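Long-range contact in spore germination protein GerM (Bacillus subtilis subsp. subtilis str. 168, PDB 6GZB), which is of unknown molecular function but affects both sporulation and germination: residues H199-D211 against E236-T249. Residues are numbered along the deposited sequence; the frame is centred on the assembly and turned at random.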
loop_
_atom_site.group_PDB
_atom_site.type_symbol
_atom_site.label_atom_id
_atom_site.label_comp_id
_atom_site.label_asym_id
_atom_site.label_seq_id
_atom_site.Cartn_x
_atom_site.Cartn_y
_atom_site.Cartn_z
ATOM N N HIS A 199 -14.817 10.390 -2.354
ATOM C CA HIS A 199 -13.744 9.936 -3.234
ATOM C C HIS A 199 -12.787 9.050 -2.441
ATOM O O HIS A 199 -12.692 9.168 -1.221
ATOM C CB HIS A 199 -12.996 11.128 -3.836
ATOM C CG HIS A 199 -12.540 12.132 -2.822
ATOM N ND1 HIS A 199 -11.228 12.229 -2.404
ATOM C CD2 HIS A 199 -13.223 13.071 -2.132
ATOM C CE1 HIS A 199 -11.122 13.203 -1.516
ATOM N NE2 HIS A 199 -12.320 13.722 -1.324
ATOM N N PRO A 200 -12.106 8.132 -3.133
ATOM C CA PRO A 200 -11.224 7.177 -2.477
ATOM C C PRO A 200 -9.929 7.833 -2.031
ATOM O O PRO A 200 -9.400 8.698 -2.726
ATOM C CB PRO A 200 -10.946 6.147 -3.578
ATOM C CG PRO A 200 -11.041 6.941 -4.837
ATOM C CD PRO A 200 -12.144 7.933 -4.592
ATOM N N LEU A 201 -9.410 7.393 -0.890
ATOM C CA LEU A 201 -8.106 7.831 -0.428
ATOM C C LEU A 201 -7.478 6.708 0.384
ATOM O O LEU A 201 -8.103 6.158 1.295
ATOM C CB LEU A 201 -8.242 9.082 0.444
ATOM C CG LEU A 201 -6.932 9.816 0.747
ATOM C CD1 LEU A 201 -6.411 10.505 -0.508
ATOM C CD2 LEU A 201 -7.111 10.805 1.892
ATOM N N THR A 202 -6.237 6.380 0.052
ATOM C CA THR A 202 -5.527 5.309 0.720
ATOM C C THR A 202 -4.823 5.822 1.955
ATOM O O THR A 202 -4.160 6.866 1.928
ATOM C CB THR A 202 -4.529 4.644 -0.227
ATOM O OG1 THR A 202 -5.267 3.951 -1.238
ATOM C CG2 THR A 202 -3.637 3.655 0.516
ATOM N N VAL A 203 -5.045 5.113 3.057
ATOM C CA VAL A 203 -4.497 5.474 4.362
ATOM C C VAL A 203 -3.881 4.217 4.977
ATOM O O VAL A 203 -4.455 3.127 4.894
ATOM C CB VAL A 203 -5.626 5.994 5.274
ATOM C CG1 VAL A 203 -5.147 6.209 6.696
ATOM C CG2 VAL A 203 -6.213 7.276 4.700
ATOM N N TYR A 204 -2.695 4.361 5.557
ATOM C CA TYR A 204 -1.985 3.229 6.145
ATOM C C TYR A 204 -2.255 3.116 7.637
ATOM O O TYR A 204 -2.107 4.082 8.387
ATOM C CB TYR A 204 -0.482 3.344 5.908
ATOM C CG TYR A 204 -0.048 2.944 4.521
ATOM C CD1 TYR A 204 -0.104 3.842 3.463
ATOM C CD2 TYR A 204 0.453 1.687 4.279
ATOM C CE1 TYR A 204 0.338 3.480 2.200
ATOM C CE2 TYR A 204 0.892 1.314 3.026
ATOM C CZ TYR A 204 0.807 2.205 1.981
ATOM O OH TYR A 204 1.248 1.817 0.731
ATOM N N TYR A 205 -2.668 1.926 8.056
ATOM C CA TYR A 205 -2.826 1.639 9.462
ATOM C C TYR A 205 -1.836 0.578 9.882
ATOM O O TYR A 205 -1.155 -0.018 9.052
ATOM C CB TYR A 205 -4.254 1.185 9.760
ATOM C CG TYR A 205 -5.284 2.242 9.477
ATOM C CD1 TYR A 205 -5.431 3.332 10.322
ATOM C CD2 TYR A 205 -6.100 2.163 8.362
ATOM C CE1 TYR A 205 -6.390 4.301 10.072
ATOM C CE2 TYR A 205 -7.034 3.142 8.082
ATOM C CZ TYR A 205 -7.195 4.192 8.953
ATOM O OH TYR A 205 -8.121 5.160 8.665
ATOM N N LEU A 206 -1.771 0.346 11.187
ATOM C CA LEU A 206 -0.758 -0.527 11.765
ATOM C C LEU A 206 -1.370 -1.878 12.104
ATOM O O LEU A 206 -2.544 -1.971 12.468
ATOM C CB LEU A 206 -0.195 0.154 13.011
ATOM C CG LEU A 206 0.961 -0.490 13.764
ATOM C CD1 LEU A 206 2.246 -0.440 12.954
ATOM C CD2 LEU A 206 1.151 0.200 15.103
ATOM N N ALA A 207 -0.658 -2.935 11.755
ATOM C CA ALA A 207 -1.019 -4.280 12.184
ATOM C C ALA A 207 0.219 -4.923 12.795
ATOM O O ALA A 207 1.321 -4.382 12.700
ATOM C CB ALA A 207 -1.505 -5.104 11.013
ATOM N N GLU A 208 0.055 -6.074 13.423
ATOM C CA GLU A 208 1.216 -6.791 13.910
ATOM C C GLU A 208 0.933 -8.257 14.092
ATOM O O GLU A 208 -0.208 -8.671 14.284
ATOM C CB GLU A 208 1.740 -6.182 15.211
ATOM C CG GLU A 208 0.778 -6.243 16.377
ATOM C CD GLU A 208 1.505 -6.194 17.705
ATOM O OE1 GLU A 208 2.555 -5.517 17.780
ATOM O OE2 GLU A 208 1.051 -6.860 18.659
ATOM N N ASN A 209 1.986 -9.049 13.960
ATOM C CA ASN A 209 1.929 -10.455 14.308
ATOM C C ASN A 209 3.113 -10.807 15.211
ATOM O O ASN A 209 3.798 -9.925 15.729
ATOM C CB ASN A 209 1.925 -11.310 13.036
ATOM C CG ASN A 209 3.100 -11.010 12.125
ATOM O OD1 ASN A 209 4.120 -10.449 12.547
ATOM N ND2 ASN A 209 2.968 -11.400 10.861
ATOM N N GLU A 210 3.310 -12.097 15.439
ATOM C CA GLU A 210 4.390 -12.562 16.300
ATOM C C GLU A 210 5.701 -11.844 15.989
ATOM O O GLU A 210 6.331 -11.320 16.889
ATOM C CB GLU A 210 4.568 -14.072 16.146
ATOM C CG GLU A 210 4.370 -14.573 14.725
ATOM C CD GLU A 210 4.944 -15.958 14.521
ATOM O OE1 GLU A 210 6.068 -16.063 13.977
ATOM O OE2 GLU A 210 4.283 -16.935 14.936
ATOM N N ASP A 211 6.062 -11.756 14.709
ATOM C CA ASP A 211 7.385 -11.285 14.287
ATOM C C ASP A 211 7.535 -9.763 14.243
ATOM O O ASP A 211 8.641 -9.250 14.429
ATOM C CB ASP A 211 7.722 -11.801 12.887
ATOM C CG ASP A 211 7.724 -13.309 12.791
ATOM O OD1 ASP A 211 8.276 -13.976 13.695
ATOM O OD2 ASP A 211 7.249 -13.817 11.751
ATOM N N GLU A 236 -8.081 11.123 8.994
ATOM C CA GLU A 236 -8.406 9.689 9.006
ATOM C C GLU A 236 -7.417 8.895 9.862
ATOM O O GLU A 236 -7.782 7.896 10.498
ATOM C CB GLU A 236 -8.424 9.113 7.581
ATOM C CG GLU A 236 -9.575 9.599 6.711
ATOM C CD GLU A 236 -10.938 9.312 7.323
ATOM O OE1 GLU A 236 -11.086 8.270 7.980
ATOM O OE2 GLU A 236 -11.841 10.160 7.202
ATOM N N LEU A 237 -6.155 9.301 9.838
ATOM C CA LEU A 237 -5.140 8.638 10.665
ATOM C C LEU A 237 -5.438 8.828 12.144
ATOM O O LEU A 237 -5.336 7.884 12.929
ATOM C CB LEU A 237 -3.750 9.165 10.337
ATOM C CG LEU A 237 -3.146 8.613 9.037
ATOM C CD1 LEU A 237 -1.865 9.342 8.675
ATOM C CD2 LEU A 237 -2.874 7.128 9.169
ATOM N N ALA A 238 -5.877 10.033 12.504
ATOM C CA ALA A 238 -6.245 10.349 13.882
ATOM C C ALA A 238 -7.502 9.609 14.321
ATOM O O ALA A 238 -7.607 9.207 15.477
ATOM C CB ALA A 238 -6.447 11.848 14.035
ATOM N N LYS A 239 -8.463 9.447 13.413
ATOM C CA LYS A 239 -9.693 8.711 13.737
ATOM C C LYS A 239 -9.413 7.241 13.977
ATOM O O LYS A 239 -10.112 6.594 14.744
ATOM C CB LYS A 239 -10.719 8.820 12.611
ATOM C CG LYS A 239 -11.378 10.175 12.470
ATOM C CD LYS A 239 -12.570 10.076 11.537
ATOM C CE LYS A 239 -12.556 11.176 10.495
ATOM N NZ LYS A 239 -13.578 10.927 9.442
ATOM N N GLY A 240 -8.465 6.689 13.228
ATOM C CA GLY A 240 -8.089 5.294 13.380
ATOM C C GLY A 240 -8.920 4.379 12.512
ATOM O O GLY A 240 -9.840 4.823 11.827
ATOM N N PRO A 241 -8.591 3.082 12.518
ATOM C CA PRO A 241 -9.269 2.140 11.647
ATOM C C PRO A 241 -10.639 1.729 12.191
ATOM O O PRO A 241 -10.997 2.091 13.305
ATOM C CB PRO A 241 -8.319 0.948 11.620
ATOM C CG PRO A 241 -7.605 1.007 12.922
ATOM C CD PRO A 241 -7.474 2.466 13.248
ATOM N N SER A 242 -11.391 0.990 11.387
ATOM C CA SER A 242 -12.647 0.397 11.825
ATOM C C SER A 242 -12.403 -0.433 13.086
ATOM O O SER A 242 -11.313 -0.988 13.290
ATOM C CB SER A 242 -13.223 -0.507 10.735
ATOM O OG SER A 242 -13.203 0.108 9.454
ATOM N N LYS A 243 -13.428 -0.539 13.918
ATOM C CA LYS A 243 -13.351 -1.367 15.106
ATOM C C LYS A 243 -13.360 -2.849 14.748
ATOM O O LYS A 243 -13.951 -3.244 13.755
ATOM C CB LYS A 243 -14.479 -0.999 16.070
ATOM C CG LYS A 243 -13.966 -0.219 17.275
ATOM C CD LYS A 243 -14.724 1.068 17.541
ATOM C CE LYS A 243 -13.934 1.982 18.474
ATOM N NZ LYS A 243 -13.637 1.402 19.826
ATOM N N VAL A 244 -12.566 -3.630 15.475
ATOM C CA VAL A 244 -12.496 -5.075 15.281
ATOM C C VAL A 244 -12.091 -5.415 13.842
ATOM O O VAL A 244 -12.661 -6.306 13.210
ATOM C CB VAL A 244 -13.838 -5.763 15.617
ATOM C CG1 VAL A 244 -13.589 -7.178 16.105
ATOM C CG2 VAL A 244 -14.620 -4.973 16.657
ATOM N N SER A 245 -11.071 -4.716 13.354
ATOM C CA SER A 245 -10.642 -4.816 11.958
ATOM C C SER A 245 -9.305 -5.539 11.845
ATOM O O SER A 245 -8.798 -5.762 10.747
ATOM C CB SER A 245 -10.494 -3.409 11.366
ATOM O OG SER A 245 -9.556 -2.649 12.117
ATOM N N GLY A 246 -8.702 -5.813 12.976
ATOM C CA GLY A 246 -7.397 -6.405 13.004
ATOM C C GLY A 246 -6.328 -5.342 12.844
ATOM O O GLY A 246 -5.197 -5.655 12.698
ATOM N N LEU A 247 -6.717 -4.083 12.881
ATOM C CA LEU A 247 -5.820 -2.971 12.723
ATOM C C LEU A 247 -5.834 -2.021 13.900
ATOM O O LEU A 247 -6.742 -1.989 14.670
ATOM C CB LEU A 247 -6.179 -2.169 11.488
ATOM C CG LEU A 247 -6.220 -2.839 10.140
ATOM C CD1 LEU A 247 -6.805 -1.950 9.067
ATOM C CD2 LEU A 247 -4.876 -3.409 9.757
ATOM N N LEU A 248 -4.790 -1.239 14.013
ATOM C CA LEU A 248 -4.715 -0.240 15.048
ATOM C C LEU A 248 -4.120 1.041 14.525
ATOM O O LEU A 248 -3.635 1.101 13.427
ATOM C CB LEU A 248 -3.889 -0.757 16.187
ATOM C CG LEU A 248 -2.984 -1.914 15.822
ATOM C CD1 LEU A 248 -1.813 -1.841 16.741
ATOM C CD2 LEU A 248 -3.601 -3.294 15.931
ATOM N N THR A 249 -4.200 2.083 15.318
ATOM C CA THR A 249 -3.595 3.368 14.993
ATOM C C THR A 249 -2.783 3.757 16.210
ATOM O O THR A 249 -3.163 3.450 17.312
ATOM C CB THR A 249 -4.628 4.481 14.678
ATOM O OG1 THR A 249 -4.031 5.502 13.887
ATOM C CG2 THR A 249 -5.113 5.111 15.899
HETATM O O HOH W 1 -2.695 -6.530 13.623
#
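Tyr205 lies with one face of its ring against Pro241. Pro241 CB sits 3.9 Å from the centroid of the Tyr205 ring, 10° off the ring normal, which makes a CH-pi contact. The ring edge points at the end of the helix. There Glu236 O lies in the ring plane and takes a weak hydrogen bond of 3.3 Å from Tyr205 OH. Lys220, on the neighbouring strand, also hydrogen-bonds this hydroxyl and forms a salt bridge with Glu236. With an alanine at Tyr205, Pro241 would probably lose its aromatic face and Lys220 its hydroxyl partner, and a gap would open beside the helix end.

Val203 and Leu237 lie alongside each other, their side chains running opposite ways. With Val203 CG1 anti to the backbone N (chi1 172°), this methyl packs tightly on Leu237 CD2 at 3.5 Å, while CG2 is turned to Glu236 CB. Further along the strand, the backbones of Leu206 and Leu248 form an antiparallel hydrogen-bonded pair. Leu206 N reaches Leu248 O at 3.0 Å, and Leu248 N reaches Leu206 O at 2.8 Å. Their side chains meet through Leu206 CD2 and Leu248 CD1, 4.0 Å apart. Ala207 CB touches Leu247 CD2. One water bridges Glu208 N and Gly246 O.

Thr249 OG1 hydrogen-bonds Leu237 O, tying the returning loop to the helix. The arrangement joins strand 198-208 of a two-stranded antiparallel hairpin to the end of helix 229-239 and its following loop, within a GerMN domain.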